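Type II restriction enzyme MunI (PDB 1D02) recognises the double-stranded DNA sequence 5'-CAATTG-3' as a homodimer and cleaves it after the first C, giving fragments with 5'-phosphates. Local coordinates at residues 122-135 against 143-155. The protein carries 1 engineered substitution. Sequence-based numbering, arbitrary orientation.
Sequences SCKLFTPGLLKAYR and EEILPFWVVFEGD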
# COMPACT_ATOMS: atom_id res chain seq x y z
N SER D 122 -2.22 2.54 4.04
CA SER D 122 -2.59 3.64 3.17
C SER D 122 -2.07 3.43 1.78
O SER D 122 -2.62 3.98 0.82
CB SER D 122 -2.08 4.98 3.72
OG SER D 122 -0.67 5.01 3.82
N CYS D 123 -1.04 2.59 1.65
CA CYS D 123 -0.46 2.36 0.32
C CYS D 123 -1.37 1.59 -0.62
O CYS D 123 -1.02 1.42 -1.79
CB CYS D 123 0.90 1.67 0.43
SG CYS D 123 2.17 2.70 1.21
N LYS D 124 -2.51 1.11 -0.14
CA LYS D 124 -3.45 0.43 -1.03
C LYS D 124 -3.85 1.38 -2.16
O LYS D 124 -4.24 0.93 -3.25
CB LYS D 124 -4.71 0.00 -0.28
CG LYS D 124 -5.54 1.16 0.28
CD LYS D 124 -6.65 0.66 1.22
CE LYS D 124 -7.69 -0.22 0.51
NZ LYS D 124 -8.89 -0.55 1.41
N LEU D 125 -3.74 2.67 -1.91
CA LEU D 125 -4.15 3.66 -2.92
C LEU D 125 -3.21 3.66 -4.11
O LEU D 125 -3.54 4.22 -5.15
CB LEU D 125 -4.22 5.05 -2.30
CG LEU D 125 -5.23 5.17 -1.15
CD1 LEU D 125 -5.19 6.58 -0.58
CD2 LEU D 125 -6.63 4.81 -1.65
N PHE D 126 -2.03 3.05 -3.96
CA PHE D 126 -1.08 2.98 -5.07
C PHE D 126 -1.32 1.76 -5.98
O PHE D 126 -0.65 1.62 -7.02
CB PHE D 126 0.37 2.91 -4.56
CG PHE D 126 0.86 4.20 -3.94
CD1 PHE D 126 0.78 4.41 -2.57
CD2 PHE D 126 1.49 5.16 -4.72
CE1 PHE D 126 1.32 5.57 -1.99
CE2 PHE D 126 2.02 6.30 -4.14
CZ PHE D 126 1.94 6.50 -2.77
N THR D 127 -2.24 0.86 -5.60
CA THR D 127 -2.50 -0.30 -6.45
C THR D 127 -3.06 0.18 -7.78
O THR D 127 -3.82 1.16 -7.83
CB THR D 127 -3.52 -1.29 -5.83
OG1 THR D 127 -4.76 -0.63 -5.55
CG2 THR D 127 -2.93 -1.88 -4.55
N PRO D 128 -2.70 -0.50 -8.88
CA PRO D 128 -3.22 -0.05 -10.17
C PRO D 128 -4.74 -0.04 -10.22
O PRO D 128 -5.34 0.83 -10.86
CB PRO D 128 -2.56 -1.01 -11.17
CG PRO D 128 -2.18 -2.24 -10.31
CD PRO D 128 -1.71 -1.58 -9.03
N GLY D 129 -5.36 -0.99 -9.53
CA GLY D 129 -6.80 -1.06 -9.51
C GLY D 129 -7.47 0.13 -8.85
O GLY D 129 -8.43 0.67 -9.42
N LEU D 130 -7.01 0.54 -7.67
CA LEU D 130 -7.63 1.68 -7.02
C LEU D 130 -7.25 2.98 -7.71
O LEU D 130 -8.06 3.92 -7.73
CB LEU D 130 -7.28 1.73 -5.52
CG LEU D 130 -8.00 0.59 -4.75
CD1 LEU D 130 -7.58 0.61 -3.28
CD2 LEU D 130 -9.52 0.78 -4.83
N LEU D 131 -6.05 3.06 -8.27
CA LEU D 131 -5.65 4.28 -8.98
C LEU D 131 -6.63 4.50 -10.14
O LEU D 131 -7.11 5.62 -10.36
CB LEU D 131 -4.23 4.15 -9.53
CG LEU D 131 -3.09 4.35 -8.53
CD1 LEU D 131 -1.75 3.98 -9.16
CD2 LEU D 131 -3.07 5.83 -8.08
N LYS D 132 -6.92 3.44 -10.90
CA LYS D 132 -7.86 3.57 -12.03
C LYS D 132 -9.25 3.96 -11.55
O LYS D 132 -9.90 4.83 -12.15
CB LYS D 132 -7.95 2.26 -12.83
CG LYS D 132 -6.77 2.04 -13.77
CD LYS D 132 -6.88 0.70 -14.49
CE LYS D 132 -5.69 0.48 -15.42
NZ LYS D 132 -5.87 -0.78 -16.20
N ALA D 133 -9.72 3.33 -10.48
CA ALA D 133 -11.05 3.67 -9.96
C ALA D 133 -11.12 5.15 -9.50
O ALA D 133 -12.09 5.87 -9.79
CB ALA D 133 -11.41 2.74 -8.80
N TYR D 134 -10.09 5.58 -8.78
CA TYR D 134 -10.04 6.95 -8.27
C TYR D 134 -9.99 7.97 -9.41
O TYR D 134 -10.70 8.99 -9.39
CB TYR D 134 -8.82 7.16 -7.37
CG TYR D 134 -9.04 6.77 -5.91
CD1 TYR D 134 -9.68 5.59 -5.56
CD2 TYR D 134 -8.60 7.61 -4.89
CE1 TYR D 134 -9.88 5.25 -4.20
CE2 TYR D 134 -8.79 7.29 -3.55
CZ TYR D 134 -9.44 6.11 -3.22
OH TYR D 134 -9.68 5.83 -1.89
N ARG D 135 -9.16 7.70 -10.40
CA ARG D 135 -9.06 8.63 -11.53
C ARG D 135 -10.36 8.69 -12.34
O ARG D 135 -10.77 9.77 -12.80
CB ARG D 135 -7.88 8.27 -12.43
CG ARG D 135 -6.50 8.54 -11.80
CD ARG D 135 -5.44 8.50 -12.90
NE ARG D 135 -4.06 8.64 -12.42
CZ ARG D 135 -3.45 9.80 -12.15
NH1 ARG D 135 -4.09 10.97 -12.27
NH2 ARG D 135 -2.15 9.78 -11.85
N GLU D 143 -1.11 13.08 -15.19
CA GLU D 143 -0.12 12.09 -14.79
C GLU D 143 0.85 12.52 -13.71
O GLU D 143 1.39 11.67 -13.01
CB GLU D 143 0.69 11.65 -16.00
CG GLU D 143 -0.15 11.07 -17.10
CD GLU D 143 0.69 10.65 -18.29
OE1 GLU D 143 0.12 10.12 -19.26
OE2 GLU D 143 1.93 10.85 -18.24
N GLU D 144 1.08 13.82 -13.56
CA GLU D 144 2.06 14.25 -12.58
C GLU D 144 1.58 14.28 -11.13
O GLU D 144 2.36 14.56 -10.22
CB GLU D 144 2.64 15.62 -12.96
CG GLU D 144 1.72 16.80 -12.76
CD GLU D 144 0.78 17.07 -13.92
OE1 GLU D 144 0.17 18.15 -13.91
OE2 GLU D 144 0.64 16.22 -14.84
N ILE D 145 0.31 13.98 -10.92
CA ILE D 145 -0.24 13.97 -9.58
C ILE D 145 -1.06 12.69 -9.42
O ILE D 145 -1.59 12.18 -10.40
CB ILE D 145 -1.16 15.20 -9.35
CG1 ILE D 145 -1.30 15.45 -7.86
CG2 ILE D 145 -2.53 15.01 -10.00
CD1 ILE D 145 -0.06 16.12 -7.29
N LEU D 146 -1.11 12.14 -8.20
CA LEU D 146 -1.94 10.96 -7.93
C LEU D 146 -3.31 11.50 -7.53
O LEU D 146 -3.42 12.62 -7.04
CB LEU D 146 -1.32 10.12 -6.81
CG LEU D 146 0.11 9.67 -7.16
CD1 LEU D 146 0.63 8.72 -6.07
CD2 LEU D 146 0.13 8.96 -8.52
N PRO D 147 -4.37 10.70 -7.69
CA PRO D 147 -5.74 11.10 -7.37
C PRO D 147 -6.17 11.08 -5.91
O PRO D 147 -7.35 11.22 -5.62
CB PRO D 147 -6.58 10.14 -8.21
CG PRO D 147 -5.74 8.86 -8.13
CD PRO D 147 -4.33 9.37 -8.33
N PHE D 148 -5.21 10.90 -5.00
CA PHE D 148 -5.55 10.85 -3.58
C PHE D 148 -4.58 11.69 -2.78
O PHE D 148 -3.52 12.09 -3.28
CB PHE D 148 -5.49 9.39 -3.08
CG PHE D 148 -4.13 8.76 -3.23
CD1 PHE D 148 -3.17 8.91 -2.23
CD2 PHE D 148 -3.81 8.01 -4.36
CE1 PHE D 148 -1.90 8.32 -2.35
CE2 PHE D 148 -2.56 7.42 -4.49
CZ PHE D 148 -1.59 7.56 -3.50
N TRP D 149 -4.95 11.96 -1.54
CA TRP D 149 -4.11 12.76 -0.65
C TRP D 149 -4.16 12.12 0.72
O TRP D 149 -5.24 12.00 1.31
CB TRP D 149 -4.65 14.19 -0.60
CG TRP D 149 -3.85 15.13 0.26
CD1 TRP D 149 -2.50 15.09 0.49
CD2 TRP D 149 -4.35 16.30 0.92
NE1 TRP D 149 -2.13 16.18 1.26
CE2 TRP D 149 -3.24 16.93 1.54
CE3 TRP D 149 -5.62 16.87 1.05
CZ2 TRP D 149 -3.36 18.12 2.27
CZ3 TRP D 149 -5.74 18.06 1.79
CH2 TRP D 149 -4.62 18.67 2.39
N VAL D 150 -3.00 11.71 1.23
CA VAL D 150 -2.93 11.07 2.54
C VAL D 150 -2.36 12.09 3.53
O VAL D 150 -1.29 12.65 3.32
CB VAL D 150 -2.01 9.81 2.51
CG1 VAL D 150 -1.89 9.23 3.92
CG2 VAL D 150 -2.58 8.73 1.55
N VAL D 151 -3.14 12.37 4.57
CA VAL D 151 -2.70 13.29 5.62
C VAL D 151 -2.29 12.47 6.84
O VAL D 151 -3.10 11.69 7.36
CB VAL D 151 -3.82 14.27 6.00
CG1 VAL D 151 -3.35 15.17 7.16
CG2 VAL D 151 -4.19 15.13 4.77
N PHE D 152 -1.03 12.62 7.26
CA PHE D 152 -0.51 11.90 8.43
C PHE D 152 -0.62 12.84 9.63
O PHE D 152 -0.47 14.06 9.48
CB PHE D 152 0.95 11.49 8.22
CG PHE D 152 1.15 10.46 7.13
CD1 PHE D 152 1.48 10.85 5.83
CD2 PHE D 152 1.00 9.11 7.40
CE1 PHE D 152 1.66 9.91 4.81
CE2 PHE D 152 1.17 8.15 6.39
CZ PHE D 152 1.50 8.55 5.09
N GLU D 153 -0.85 12.25 10.80
CA GLU D 153 -1.02 13.01 12.05
C GLU D 153 -0.39 12.19 13.16
O GLU D 153 -0.22 10.98 13.01
CB GLU D 153 -2.52 13.17 12.37
CG GLU D 153 -3.29 14.03 11.37
CD GLU D 153 -4.80 14.13 11.67
OE1 GLU D 153 -5.29 13.51 12.64
OE2 GLU D 153 -5.50 14.83 10.90
N GLY D 154 -0.09 12.84 14.28
CA GLY D 154 0.50 12.11 15.41
C GLY D 154 2.02 12.21 15.43
O GLY D 154 2.64 12.84 14.57
N ASP D 155 2.64 11.55 16.41
CA ASP D 155 4.10 11.62 16.49
C ASP D 155 4.82 11.04 15.26
O ASP D 155 6.00 11.34 15.02
CB ASP D 155 4.57 10.94 17.79
CG ASP D 155 4.31 11.81 19.00
OD1 ASP D 155 4.27 11.29 20.13
OD2 ASP D 155 4.15 13.03 18.83
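Phe148, at the start of strand 148-153, packs against Leu125 and Phe126 where the 3-10 segment 122-126 and helix 128-138 cover one face of the central mixed sheet of this PD-(D/E)XK nuclease fold. The aromatic contacts centre on the Phe148 ring. Leu125 CB sits over one face in a CH-pi contact, 3.6 Å from the Phe148 ring centroid and nearly on the ring normal. The edge of Phe148 meets the face of Phe126 in a T-shaped pair, planes at 82°, with Phe148 CZ above the middle of the Phe126 ring; Tyr170 of helix 160-170 adds an edge-to-face partner to Phe126. A chi1 of 61° sets CG of Phe148 between its backbone N and carbonyl carbon, turning the ring into this site.

Aliphatic contacts continue along the strand to Val150 and back to Pro147. Leu125 CD1 reaches Val150 CG2 at 4.0 Å, while Leu131 CD2 touches Pro147 CD and the Phe148 ring edge. Pro147 CG lies 3.6 Å from Tyr134 CB, and the Tyr134 ring meets Phe96 of the neighbouring strand 93-101 edge-to-face.

Polar bonding across the contact comes from Arg135. Its side chain, extended from CG to NE, passes Pro147, whose CD lies over one guanidinium face. Arg135 NH1 bonds weakly to Ile145 O and also serves Ile140 O and Asp142 O; Arg135 NH2 donates to Ile145 O at 2.9 Å, the donor standing 22° out of the carbonyl plane.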